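PDB 1FNN: CELL division control protein 6 from Pyrobaculum aerophilum, which binds ADP and magnesium through an AAA+ ATPase module and probably takes part in regulating the initiation of DNA replication. Local coordinates for residues I284-H289 / N340-K345. Numbering follows the deposited sequence.
Sequences IGLPLH and NDLREK
Leu286 and Leu342 make the apolar part of this contact: CD1 of Leu286 lies 3.8 Å from CD2 of Leu342, and the two side chains cross at about a right angle, methyl against methyl. Leu286 sits in the linker between helices 280-285 and 288-304. Its chi2 of 180° sets CD1 anti to CA, at the far end of the chain, and this is the methyl that meets Leu342. Leu342 also packs on Phe293 of helix 288-304 and on Ile347.

The second methyl of Leu286 meets charged groups. Its CD2 is 3.5 Å from NZ of Lys345 and 4.1 Å from CD of the same lysine, whose extended side chain runs past the leucine in the opposite direction. OD2 of Asp341 comes to 4.0 Å from Leu286 CD2. The bridge from Lys345 NZ to Asp341 OD2 is long, 3.6 Å. Both approaches are doubtful, because OD2 is modelled too close to another atom.

No hydrogen bond spans the segments, and 144 Å² is buried in all. Within the C-terminal winged-helix domain, linker and helix end therefore meet through shape and the burial of Leu286 and Leu342, while the charge of Lys345 gains no polar partner from the leucine.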
ATOM      1  N   ILE A 284      18.475  23.526  -2.102  1.00 40.44           N
ATOM      2  CA  ILE A 284      19.564  24.493  -1.894  1.00 47.22           C
ATOM      3  C   ILE A 284      20.867  24.019  -2.533  1.00 43.51           C
ATOM      4  O   ILE A 284      21.548  24.793  -3.217  1.00 42.91           O
ATOM      5  CB  ILE A 284      19.744  24.761  -0.379  1.00 50.70           C
ATOM      6  CG1 ILE A 284      18.651  25.707   0.120  1.00 52.19           C
ATOM      7  CG2 ILE A 284      21.121  25.339  -0.071  1.00 56.48           C
ATOM      8  CD1 ILE A 284      18.640  25.905   1.619  1.00 55.62           C
ATOM      9  N   GLY A 285      21.166  22.744  -2.355  1.00 42.70           N
ATOM     10  CA  GLY A 285      22.307  22.076  -2.912  1.00 44.17           C
ATOM     11  C   GLY A 285      22.334  21.886  -4.416  1.00 45.50           C
ATOM     12  O   GLY A 285      23.435  21.628  -4.903  1.00 45.90           O
ATOM     13  N   LEU A 286      21.256  21.990  -5.186  1.00 38.78           N
ATOM     14  CA  LEU A 286      21.365  21.806  -6.628  1.00 37.48           C
ATOM     15  C   LEU A 286      22.315  22.894  -7.161  1.00 38.11           C
ATOM     16  O   LEU A 286      22.166  24.078  -6.806  1.00 34.83           O
ATOM     17  CB  LEU A 286      19.991  21.935  -7.308  1.00 37.71           C
ATOM     18  CG  LEU A 286      18.917  20.991  -6.688  1.00 40.98           C
ATOM     19  CD1 LEU A 286      17.575  21.152  -7.373  1.00 40.84           C
ATOM     20  CD2 LEU A 286      19.362  19.537  -6.659  1.00 39.43           C
ATOM     21  N   PRO A 287      23.009  22.555  -8.223  1.00 33.50           N
ATOM     22  CA  PRO A 287      23.780  23.525  -8.987  1.00 37.40           C
ATOM     23  C   PRO A 287      22.840  24.575  -9.535  1.00 38.67           C
ATOM     24  O   PRO A 287      21.682  24.209  -9.883  1.00 34.91           O
ATOM     25  CB  PRO A 287      24.316  22.740 -10.180  1.00 36.95           C
ATOM     26  CG  PRO A 287      24.439  21.346  -9.651  1.00 40.98           C
ATOM     27  CD  PRO A 287      23.295  21.164  -8.668  1.00 38.04           C
ATOM     28  N   LEU A 288      23.371  25.771  -9.811  1.00 33.93           N
ATOM     29  CA  LEU A 288      22.593  26.829 -10.409  1.00 35.01           C
ATOM     30  C   LEU A 288      21.731  26.422 -11.597  1.00 35.47           C
ATOM     31  O   LEU A 288      20.549  26.755 -11.692  1.00 33.24           O
ATOM     32  CB  LEU A 288      23.472  28.014 -10.891  1.00 33.71           C
ATOM     33  CG  LEU A 288      22.798  29.181 -11.572  1.00 39.95           C
ATOM     34  CD1 LEU A 288      21.746  29.843 -10.684  1.00 39.84           C
ATOM     35  CD2 LEU A 288      23.806  30.262 -12.021  1.00 38.96           C
ATOM     36  N   HIS A 289      22.299  25.888 -12.665  1.00 32.24           N
ATOM     37  CA  HIS A 289      21.576  25.552 -13.871  1.00 33.45           C
ATOM     38  C   HIS A 289      20.536  24.425 -13.655  1.00 32.91           C
ATOM     39  O   HIS A 289      19.646  24.347 -14.471  1.00 30.70           O
ATOM     40  CB  HIS A 289      22.559  25.226 -15.014  1.00 30.86           C
ATOM     41  CG  HIS A 289      22.922  26.585 -15.582  1.00 36.56           C
ATOM     42  ND1 HIS A 289      22.215  27.164 -16.611  1.00 33.75           N
ATOM     43  CD2 HIS A 289      23.913  27.454 -15.239  1.00 43.62           C
ATOM     44  CE1 HIS A 289      22.764  28.341 -16.885  1.00 46.68           C
ATOM     45  NE2 HIS A 289      23.785  28.533 -16.070  1.00 44.90           N
ATOM     46  N   ASN A 340      18.169  13.692 -15.003  1.00 40.56           N
ATOM     47  CA  ASN A 340      18.505  12.467 -14.290  1.00 39.22           C
ATOM     48  C   ASN A 340      18.677  12.653 -12.796  1.00 41.42           C
ATOM     49  O   ASN A 340      18.257  11.797 -12.025  1.00 39.72           O
ATOM     50  CB  ASN A 340      19.857  11.947 -14.800  1.00 49.29           C
ATOM     51  CG  ASN A 340      19.560  10.664 -15.551  1.00 60.35           C
ATOM     52  OD1 ASN A 340      19.360   9.680 -14.834  1.00 60.99           O
ATOM     53  ND2 ASN A 340      19.564  10.817 -16.865  1.00 64.11           N
ATOM     54  N   ASP A 341      19.404  13.718 -12.409  1.00 37.46           N
ATOM     55  CA  ASP A 341      19.606  13.989 -10.982  1.00 38.95           C
ATOM     56  C   ASP A 341      18.308  14.357 -10.284  1.00 37.33           C
ATOM     57  O   ASP A 341      17.985  13.908  -9.164  1.00 36.09           O
ATOM     58  CB  ASP A 341      20.675  15.113 -10.836  1.00 36.50           C
ATOM     59  CG  ASP A 341      21.004  15.400  -9.401  1.00 39.32           C
ATOM     60  OD1 ASP A 341      21.569  14.556  -8.672  1.00 39.89           O
ATOM     61  OD2 ASP A 341      20.719  16.504  -8.885  1.00 37.22           O
ATOM     62  N   LEU A 342      17.491  15.210 -10.896  1.00 34.03           N
ATOM     63  CA  LEU A 342      16.201  15.596 -10.266  1.00 34.67           C
ATOM     64  C   LEU A 342      15.310  14.353 -10.132  1.00 37.04           C
ATOM     65  O   LEU A 342      14.684  14.158  -9.080  1.00 37.52           O
ATOM     66  CB  LEU A 342      15.514  16.640 -11.155  1.00 31.50           C
ATOM     67  CG  LEU A 342      16.171  18.025 -11.244  1.00 31.27           C
ATOM     68  CD1 LEU A 342      15.487  18.827 -12.371  1.00 29.23           C
ATOM     69  CD2 LEU A 342      16.077  18.799  -9.909  1.00 28.05           C
ATOM     70  N   ARG A 343      15.354  13.462 -11.119  1.00 34.29           N
ATOM     71  CA  ARG A 343      14.570  12.225 -11.010  1.00 38.86           C
ATOM     72  C   ARG A 343      15.084  11.339  -9.873  1.00 41.20           C
ATOM     73  O   ARG A 343      14.343  10.829  -9.038  1.00 39.27           O
ATOM     74  CB  ARG A 343      14.673  11.425 -12.297  1.00 41.34           C
ATOM     75  CG  ARG A 343      13.816  10.159 -12.359  1.00 53.34           C
ATOM     76  CD  ARG A 343      14.383   9.214 -13.431  1.00 56.68           C
ATOM     77  NE  ARG A 343      15.360   8.341 -12.804  1.00 73.39           N
ATOM     78  CZ  ARG A 343      16.670   8.271 -12.862  1.00 74.38           C
ATOM     79  NH1 ARG A 343      17.408   9.081 -13.595  1.00 82.17           N
ATOM     80  NH2 ARG A 343      17.299   7.346 -12.156  1.00 77.40           N
ATOM     81  N   GLU A 344      16.394  11.174  -9.770  1.00 41.57           N
ATOM     82  CA  GLU A 344      17.035  10.365  -8.714  1.00 42.79           C
ATOM     83  C   GLU A 344      16.703  10.887  -7.340  1.00 45.04           C
ATOM     84  O   GLU A 344      16.480  10.129  -6.381  1.00 43.31           O
ATOM     85  CB  GLU A 344      18.547  10.420  -8.975  1.00 53.43           C
ATOM     86  CG  GLU A 344      19.350   9.171  -8.683  1.00 70.75           C
ATOM     87  CD  GLU A 344      19.046   8.137  -9.756  1.00 83.56           C
ATOM     88  OE1 GLU A 344      18.399   8.567 -10.743  1.00 89.86           O
ATOM     89  OE2 GLU A 344      19.429   6.961  -9.627  1.00 89.90           O
ATOM     90  N   LYS A 345      16.578  12.228  -7.205  1.00 41.72           N
ATOM     91  CA  LYS A 345      16.222  12.786  -5.908  1.00 40.68           C
ATOM     92  C   LYS A 345      14.723  12.778  -5.634  1.00 41.44           C
ATOM     93  O   LYS A 345      14.317  13.282  -4.588  1.00 40.72           O
ATOM     94  CB  LYS A 345      16.782  14.224  -5.773  1.00 42.64           C
ATOM     95  CG  LYS A 345      18.325  14.169  -5.886  1.00 43.19           C
ATOM     96  CD  LYS A 345      18.948  15.545  -5.724  1.00 39.00           C
ATOM     97  CE  LYS A 345      20.474  15.330  -5.460  1.00 50.25           C
ATOM     98  NZ  LYS A 345      21.005  16.716  -5.281  1.00 53.51           N
TER